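PDB 6OHB: guanine deaminase from Escherichia coli, which catalyses the zinc-dependent hydrolytic deamination of guanine to xanthine and ammonia in purine degradation. Local coordinates for residues Leu130-Val144 / Ile159-Asp171. Residues are numbered along the deposited sequence; the frame is centred on the assembly and turned at random.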
ATOM      1  N   LEU A 130      -9.866  11.906  -9.406  1.00 38.65           N
ATOM      2  CA  LEU A 130     -10.984  11.664  -8.496  1.00 39.07           C
ATOM      3  C   LEU A 130     -11.966  10.656  -9.090  1.00 37.65           C
ATOM      4  O   LEU A 130     -12.334   9.669  -8.440  1.00 34.36           O
ATOM      5  CB  LEU A 130     -11.697  12.974  -8.169  1.00 38.28           C
ATOM      6  CG  LEU A 130     -10.925  13.991  -7.330  1.00 43.19           C
ATOM      7  CD1 LEU A 130     -11.792  15.214  -7.072  1.00 42.83           C
ATOM      8  CD2 LEU A 130     -10.451  13.363  -6.023  1.00 38.99           C
ATOM      9  N   LEU A 131     -12.411  10.899 -10.325  1.00 39.06           N
ATOM     10  CA  LEU A 131     -13.428  10.041 -10.929  1.00 37.35           C
ATOM     11  C   LEU A 131     -12.927   8.608 -11.094  1.00 40.31           C
ATOM     12  O   LEU A 131     -13.617   7.652 -10.712  1.00 35.59           O
ATOM     13  CB  LEU A 131     -13.876  10.620 -12.272  1.00 30.96           C
ATOM     14  CG  LEU A 131     -14.600  11.962 -12.168  1.00 38.53           C
ATOM     15  CD1 LEU A 131     -15.051  12.432 -13.542  1.00 37.82           C
ATOM     16  CD2 LEU A 131     -15.784  11.851 -11.212  1.00 32.38           C
ATOM     17  N   ARG A 132     -11.718   8.434 -11.645  1.00 36.76           N
ATOM     18  CA  ARG A 132     -11.236   7.082 -11.920  1.00 39.31           C
ATOM     19  C   ARG A 132     -10.982   6.269 -10.655  1.00 31.64           C
ATOM     20  O   ARG A 132     -10.825   5.048 -10.748  1.00 33.92           O
ATOM     21  CB  ARG A 132      -9.962   7.119 -12.775  1.00 42.45           C
ATOM     22  CG  ARG A 132      -8.692   7.408 -12.002  1.00 42.95           C
ATOM     23  CD  ARG A 132      -7.534   6.517 -12.458  1.00 54.29           C
ATOM     24  NE  ARG A 132      -7.379   6.496 -13.910  1.00 56.69           N
ATOM     25  CZ  ARG A 132      -6.555   5.683 -14.564  1.00 58.08           C
ATOM     26  NH1 ARG A 132      -5.799   4.822 -13.895  1.00 56.69           N
ATOM     27  NH2 ARG A 132      -6.482   5.734 -15.886  1.00 57.15           N
ATOM     28  N   ASN A 133     -10.955   6.896  -9.483  1.00 29.55           N
ATOM     29  CA  ASN A 133     -10.819   6.163  -8.232  1.00 31.76           C
ATOM     30  C   ASN A 133     -12.125   6.084  -7.446  1.00 37.42           C
ATOM     31  O   ASN A 133     -12.123   5.609  -6.306  1.00 35.75           O
ATOM     32  CB  ASN A 133      -9.711   6.780  -7.380  1.00 32.17           C
ATOM     33  CG  ASN A 133      -8.326   6.472  -7.932  1.00 38.33           C
ATOM     34  OD1 ASN A 133      -7.760   5.416  -7.660  1.00 41.28           O
ATOM     35  ND2 ASN A 133      -7.791   7.382  -8.730  1.00 30.34           N
ATOM     36  N   GLY A 134     -13.234   6.549  -8.016  1.00 32.34           N
ATOM     37  CA  GLY A 134     -14.507   6.419  -7.343  1.00 39.50           C
ATOM     38  C   GLY A 134     -14.801   7.467  -6.295  1.00 39.56           C
ATOM     39  O   GLY A 134     -15.765   7.304  -5.540  1.00 37.14           O
ATOM     40  N   THR A 135     -13.988   8.517  -6.201  1.00 33.73           N
ATOM     41  CA  THR A 135     -14.267   9.635  -5.309  1.00 32.36           C
ATOM     42  C   THR A 135     -15.221  10.598  -6.005  1.00 35.13           C
ATOM     43  O   THR A 135     -14.875  11.186  -7.035  1.00 33.08           O
ATOM     44  CB  THR A 135     -12.964  10.344  -4.934  1.00 37.97           C
ATOM     45  OG1 THR A 135     -12.142   9.457  -4.169  1.00 41.84           O
ATOM     46  CG2 THR A 135     -13.241  11.601  -4.131  1.00 34.84           C
ATOM     47  N   THR A 136     -16.422  10.775  -5.450  1.00 35.53           N
ATOM     48  CA  THR A 136     -17.375  11.673  -6.084  1.00 33.00           C
ATOM     49  C   THR A 136     -17.575  12.960  -5.308  1.00 40.45           C
ATOM     50  O   THR A 136     -18.093  13.929  -5.870  1.00 39.71           O
ATOM     51  CB  THR A 136     -18.744  10.993  -6.268  1.00 35.18           C
ATOM     52  OG1 THR A 136     -19.239  10.535  -5.004  1.00 35.94           O
ATOM     53  CG2 THR A 136     -18.646   9.814  -7.228  1.00 36.06           C
ATOM     54  N   THR A 137     -17.138  13.003  -4.054  1.00 34.55           N
ATOM     55  CA  THR A 137     -17.204  14.206  -3.245  1.00 37.94           C
ATOM     56  C   THR A 137     -15.897  14.344  -2.490  1.00 38.81           C
ATOM     57  O   THR A 137     -15.426  13.378  -1.880  1.00 40.59           O
ATOM     58  CB  THR A 137     -18.381  14.148  -2.272  1.00 40.24           C
ATOM     59  OG1 THR A 137     -19.589  14.450  -2.981  1.00 47.97           O
ATOM     60  CG2 THR A 137     -18.190  15.130  -1.120  1.00 38.82           C
ATOM     61  N   ALA A 138     -15.314  15.537  -2.536  1.00 34.92           N
ATOM     62  CA  ALA A 138     -14.060  15.789  -1.853  1.00 44.90           C
ATOM     63  C   ALA A 138     -14.099  17.158  -1.193  1.00 41.61           C
ATOM     64  O   ALA A 138     -14.734  18.091  -1.689  1.00 38.89           O
ATOM     65  CB  ALA A 138     -12.861  15.703  -2.811  1.00 37.86           C
ATOM     66  N   LEU A 139     -13.417  17.255  -0.059  1.00 43.21           N
ATOM     67  CA  LEU A 139     -13.118  18.527   0.584  1.00 34.91           C
ATOM     68  C   LEU A 139     -11.674  18.848   0.216  1.00 40.73           C
ATOM     69  O   LEU A 139     -10.753  18.124   0.609  1.00 35.58           O
ATOM     70  CB  LEU A 139     -13.329  18.430   2.093  1.00 36.40           C
ATOM     71  CG  LEU A 139     -12.757  19.542   2.970  1.00 40.75           C
ATOM     72  CD1 LEU A 139     -13.316  20.901   2.570  1.00 36.88           C
ATOM     73  CD2 LEU A 139     -13.036  19.242   4.438  1.00 33.58           C
ATOM     74  N   VAL A 140     -11.480  19.905  -0.567  1.00 42.15           N
ATOM     75  CA  VAL A 140     -10.270  20.095  -1.355  1.00 40.14           C
ATOM     76  C   VAL A 140      -9.566  21.365  -0.901  1.00 45.88           C
ATOM     77  O   VAL A 140     -10.165  22.446  -0.900  1.00 43.21           O
ATOM     78  CB  VAL A 140     -10.581  20.176  -2.861  1.00 44.90           C
ATOM     79  CG1 VAL A 140      -9.290  20.326  -3.652  1.00 46.63           C
ATOM     80  CG2 VAL A 140     -11.367  18.958  -3.323  1.00 38.24           C
ATOM     81  N   PHE A 141      -8.294  21.237  -0.531  1.00 46.49           N
ATOM     82  CA  PHE A 141      -7.452  22.413  -0.368  1.00 45.75           C
ATOM     83  C   PHE A 141      -7.150  23.009  -1.735  1.00 46.45           C
ATOM     84  O   PHE A 141      -6.734  22.301  -2.657  1.00 50.29           O
ATOM     85  CB  PHE A 141      -6.152  22.056   0.346  1.00 49.28           C
ATOM     86  CG  PHE A 141      -6.080  22.546   1.765  1.00 46.76           C
ATOM     87  CD1 PHE A 141      -6.943  22.045   2.722  1.00 47.95           C
ATOM     88  CD2 PHE A 141      -5.150  23.501   2.138  1.00 43.87           C
ATOM     89  CE1 PHE A 141      -6.883  22.480   4.027  1.00 50.61           C
ATOM     90  CE2 PHE A 141      -5.079  23.945   3.441  1.00 48.92           C
ATOM     91  CZ  PHE A 141      -5.943  23.434   4.391  1.00 52.60           C
ATOM     92  N   GLY A 142      -7.374  24.309  -1.871  1.00 46.51           N
ATOM     93  CA  GLY A 142      -7.022  25.004  -3.090  1.00 51.64           C
ATOM     94  C   GLY A 142      -5.629  25.603  -3.101  1.00 54.38           C
ATOM     95  O   GLY A 142      -4.674  25.043  -2.553  1.00 49.59           O
ATOM     96  N   THR A 143      -5.518  26.764  -3.736  1.00 62.65           N
ATOM     97  CA  THR A 143      -4.307  27.559  -3.774  1.00 62.50           C
ATOM     98  C   THR A 143      -4.448  28.757  -2.845  1.00 61.77           C
ATOM     99  O   THR A 143      -5.490  28.985  -2.226  1.00 58.70           O
ATOM    100  CB  THR A 143      -4.063  28.054  -5.200  1.00 65.93           C
ATOM    101  OG1 THR A 143      -5.329  28.381  -5.802  1.00 66.70           O
ATOM    102  CG2 THR A 143      -3.382  26.991  -6.032  1.00 62.56           C
ATOM    103  N   VAL A 144      -3.371  29.533  -2.741  1.00 57.03           N
ATOM    104  CA  VAL A 144      -3.529  30.869  -2.184  1.00 60.45           C
ATOM    105  C   VAL A 144      -4.056  31.811  -3.261  1.00 57.55           C
ATOM    106  O   VAL A 144      -4.753  32.781  -2.954  1.00 60.69           O
ATOM    107  CB  VAL A 144      -2.204  31.370  -1.589  1.00 66.04           C
ATOM    108  CG1 VAL A 144      -2.465  32.483  -0.594  1.00 64.21           C
ATOM    109  CG2 VAL A 144      -1.459  30.227  -0.935  1.00 62.47           C
ATOM    110  N   ILE A 159     -19.226  18.958 -14.603  1.00 48.49           N
ATOM    111  CA  ILE A 159     -19.908  17.680 -14.448  1.00 39.04           C
ATOM    112  C   ILE A 159     -20.912  17.711 -13.304  1.00 45.33           C
ATOM    113  O   ILE A 159     -21.422  16.658 -12.903  1.00 45.12           O
ATOM    114  CB  ILE A 159     -18.904  16.532 -14.250  1.00 45.98           C
ATOM    115  CG1 ILE A 159     -18.119  16.739 -12.950  1.00 39.16           C
ATOM    116  CG2 ILE A 159     -17.968  16.423 -15.445  1.00 47.85           C
ATOM    117  CD1 ILE A 159     -17.421  15.492 -12.450  1.00 41.35           C
ATOM    118  N   ASN A 160     -21.212  18.896 -12.774  1.00 41.36           N
ATOM    119  CA  ASN A 160     -22.120  19.071 -11.640  1.00 47.28           C
ATOM    120  C   ASN A 160     -21.728  18.177 -10.460  1.00 46.40           C
ATOM    121  O   ASN A 160     -22.561  17.520  -9.829  1.00 45.43           O
ATOM    122  CB  ASN A 160     -23.570  18.829 -12.054  1.00 44.46           C
ATOM    123  CG  ASN A 160     -24.555  19.341 -11.021  1.00 47.80           C
ATOM    124  OD1 ASN A 160     -24.225  20.203 -10.201  1.00 50.25           O
ATOM    125  ND2 ASN A 160     -25.766  18.800 -11.043  1.00 48.92           N
ATOM    126  N   MET A 161     -20.440  18.192 -10.144  1.00 39.34           N
ATOM    127  CA  MET A 161     -19.908  17.461  -9.007  1.00 40.75           C
ATOM    128  C   MET A 161     -20.216  18.212  -7.715  1.00 39.83           C
ATOM    129  O   MET A 161     -20.261  19.446  -7.691  1.00 40.12           O
ATOM    130  CB  MET A 161     -18.396  17.293  -9.175  1.00 43.37           C
ATOM    131  CG  MET A 161     -17.689  16.493  -8.103  1.00 47.36           C
ATOM    132  SD  MET A 161     -15.920  16.364  -8.485  1.00 52.05           S
ATOM    133  CE  MET A 161     -15.708  14.592  -8.574  1.00 47.15           C
ATOM    134  N   ARG A 162     -20.462  17.462  -6.639  1.00 38.99           N
ATOM    135  CA  ARG A 162     -20.553  18.055  -5.306  1.00 41.20           C
ATOM    136  C   ARG A 162     -19.164  18.050  -4.681  1.00 43.37           C
ATOM    137  O   ARG A 162     -18.639  16.992  -4.319  1.00 40.31           O
ATOM    138  CB  ARG A 162     -21.550  17.319  -4.413  1.00 43.10           C
ATOM    139  CG  ARG A 162     -21.762  18.036  -3.078  1.00 44.54           C
ATOM    140  CD  ARG A 162     -22.989  17.537  -2.324  1.00 42.73           C
ATOM    141  NE  ARG A 162     -24.252  17.920  -2.962  1.00 48.59           N
ATOM    142  CZ  ARG A 162     -24.881  19.077  -2.765  1.00 48.42           C
ATOM    143  NH1 ARG A 162     -24.371  19.991  -1.949  1.00 45.92           N
ATOM    144  NH2 ARG A 162     -26.030  19.323  -3.386  1.00 48.07           N
ATOM    145  N   MET A 163     -18.578  19.236  -4.543  1.00 40.92           N
ATOM    146  CA  MET A 163     -17.225  19.391  -4.044  1.00 44.87           C
ATOM    147  C   MET A 163     -17.165  20.599  -3.120  1.00 44.57           C
ATOM    148  O   MET A 163     -17.751  21.644  -3.412  1.00 44.90           O
ATOM    149  CB  MET A 163     -16.230  19.568  -5.203  1.00 44.91           C
ATOM    150  CG  MET A 163     -14.885  20.151  -4.796  1.00 45.87           C
ATOM    151  SD  MET A 163     -13.792  20.430  -6.197  1.00 51.73           S
ATOM    152  CE  MET A 163     -13.547  18.750  -6.776  1.00 54.09           C
ATOM    153  N   ILE A 164     -16.439  20.455  -2.018  1.00 40.04           N
ATOM    154  CA  ILE A 164     -16.139  21.564  -1.124  1.00 39.39           C
ATOM    155  C   ILE A 164     -14.686  21.959  -1.345  1.00 43.96           C
ATOM    156  O   ILE A 164     -13.785  21.112  -1.275  1.00 39.81           O
ATOM    157  CB  ILE A 164     -16.388  21.183   0.344  1.00 37.55           C
ATOM    158  CG1 ILE A 164     -17.674  20.370   0.480  1.00 42.76           C
ATOM    159  CG2 ILE A 164     -16.426  22.434   1.220  1.00 39.02           C
ATOM    160  CD1 ILE A 164     -17.938  19.888   1.891  1.00 41.58           C
ATOM    161  N   ALA A 165     -14.457  23.239  -1.619  1.00 39.02           N
ATOM    162  CA  ALA A 165     -13.116  23.742  -1.867  1.00 39.13           C
ATOM    163  C   ALA A 165     -13.045  25.188  -1.398  1.00 49.23           C
ATOM    164  O   ALA A 165     -14.061  25.820  -1.095  1.00 47.82           O
ATOM    165  CB  ALA A 165     -12.744  23.616  -3.348  1.00 36.04           C
ATOM    166  N   GLY A 166     -11.826  25.709  -1.337  1.00 46.52           N
ATOM    167  CA  GLY A 166     -11.626  27.080  -0.917  1.00 50.03           C
ATOM    168  C   GLY A 166     -10.197  27.512  -1.146  1.00 49.90           C
ATOM    169  O   GLY A 166      -9.297  26.686  -1.333  1.00 49.35           O
ATOM    170  N   LYS A 167     -10.005  28.827  -1.133  1.00 49.39           N
ATOM    171  CA  LYS A 167      -8.683  29.417  -1.293  1.00 50.95           C
ATOM    172  C   LYS A 167      -7.885  29.309  -0.000  1.00 51.85           C
ATOM    173  O   LYS A 167      -8.411  29.532   1.093  1.00 51.74           O
ATOM    174  CB  LYS A 167      -8.811  30.879  -1.712  1.00 54.31           C
ATOM    175  CG  LYS A 167      -7.503  31.631  -1.800  1.00 57.65           C
ATOM    176  CD  LYS A 167      -7.742  33.131  -1.760  1.00 60.96           C
ATOM    177  CE  LYS A 167      -7.082  33.762  -0.545  1.00 60.30           C
ATOM    178  NZ  LYS A 167      -5.605  33.618  -0.581  1.00 56.86           N
ATOM    179  N   VAL A 168      -6.600  28.974  -0.133  1.00 56.07           N
ATOM    180  CA  VAL A 168      -5.724  28.891   1.028  1.00 56.56           C
ATOM    181  C   VAL A 168      -5.454  30.292   1.557  1.00 55.80           C
ATOM    182  O   VAL A 168      -5.151  31.216   0.792  1.00 53.35           O
ATOM    183  CB  VAL A 168      -4.412  28.178   0.665  1.00 57.43           C
ATOM    184  CG1 VAL A 168      -3.464  28.180   1.855  1.00 55.70           C
ATOM    185  CG2 VAL A 168      -4.680  26.761   0.200  1.00 57.74           C
ATOM    186  N   MET A 169      -5.608  30.467   2.868  1.00 56.39           N
ATOM    187  CA  MET A 169      -5.269  31.711   3.545  1.00 60.12           C
ATOM    188  C   MET A 169      -3.952  31.514   4.286  1.00 58.06           C
ATOM    189  O   MET A 169      -3.873  30.691   5.205  1.00 56.18           O
ATOM    190  CB  MET A 169      -6.389  32.117   4.506  1.00 60.23           C
ATOM    191  CG  MET A 169      -7.758  32.239   3.844  1.00 51.18           C
ATOM    192  SD  MET A 169      -9.109  32.558   5.003  1.00 60.18           S
ATOM    193  CE  MET A 169      -8.324  33.681   6.150  1.00 56.20           C
ATOM    194  N   MET A 170      -2.926  32.270   3.892  1.00 62.31           N
ATOM    195  CA  MET A 170      -1.616  32.191   4.542  1.00 61.19           C
ATOM    196  C   MET A 170      -0.845  33.477   4.267  1.00 65.62           C
ATOM    197  O   MET A 170      -0.549  33.784   3.107  1.00 61.22           O
ATOM    198  CB  MET A 170      -0.836  30.966   4.057  1.00 61.33           C
ATOM    199  CG  MET A 170      -0.872  30.747   2.552  1.00 67.79           C
ATOM    200  SD  MET A 170       0.096  29.319   2.020  1.00 72.47           S
ATOM    201  CE  MET A 170       1.545  29.501   3.048  1.00 56.67           C
ATOM    202  N   ASP A 171      -0.507  34.222   5.325  1.00 60.71           N
ATOM    203  CA  ASP A 171       0.146  35.520   5.163  1.00 68.09           C
ATOM    204  C   ASP A 171       1.512  35.621   5.839  1.00 68.81           C
ATOM    205  O   ASP A 171       2.102  36.707   5.837  1.00 68.38           O
ATOM    206  CB  ASP A 171      -0.769  36.648   5.661  1.00 57.50           C
ATOM    207  CG  ASP A 171      -0.990  36.619   7.164  1.00 66.42           C
ATOM    208  OD1 ASP A 171      -0.726  35.574   7.797  1.00 69.43           O
ATOM    209  OD2 ASP A 171      -1.439  37.649   7.714  1.00 72.33           O
TER
HETATM  210  O   HOH W   1     -20.620  14.620  -6.698  1.00 33.42           O
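L139 and I164 pair in register where strand 135-141 and residues 164-166 run parallel, their axes 4.6 Å apart at closest and 10° from aligned; strands 135-141 and 164-169 are neighbours in the amidohydrolase TIM barrel, joined through helix 146-158 in a beta-alpha-beta unit. Two backbone bonds fix this register: I164 N gives to A138 O at 2.9 Å, and V140 N to I164 O. Two residues before I164, a water links the two segments, donating to T136 O and accepting from R162 N. Side chains then alternate between two faces. On one, CD1 of L139 lies 3.7 Å from CG2 of I164, the two side chains crossing obliquely, and both also touch A205 of the next strand. On the other, V140 and A165 meet through their CB atoms and turn toward helix 146-158, against L152 and F153 respectively. M163 shares this second layer: its chain extends with CG anti to the backbone N (chi1 162°), brings CG to V140 CG2, then bends at chi3 so that CE comes to L130 CD1, the two side chains crossing at about a right angle. Beyond it, the side chains of M161 and L131 slide past each other in opposite directions, CE of M161 3.8 Å from CD2 of L131, while the ends of L131 and I159 meet tip to tip, joining the end of helix 116-132 to the residues that lead into the second strand. At the other end V168 CG2 reaches F141 CD2 obliquely; F141 also approaches H84, a zinc ligand. M170 SD packs on V144 CG2 and its side chain lies beside R209, probably a substrate-binding residue. K167 bends at its last two torsions, which curls its ammonium back onto the backbone: NZ binds V168 O at 2.8 Å, makes a salt bridge to D180, and meets a lone pair of V144 O in the carbonyl plane at 2.7 Å.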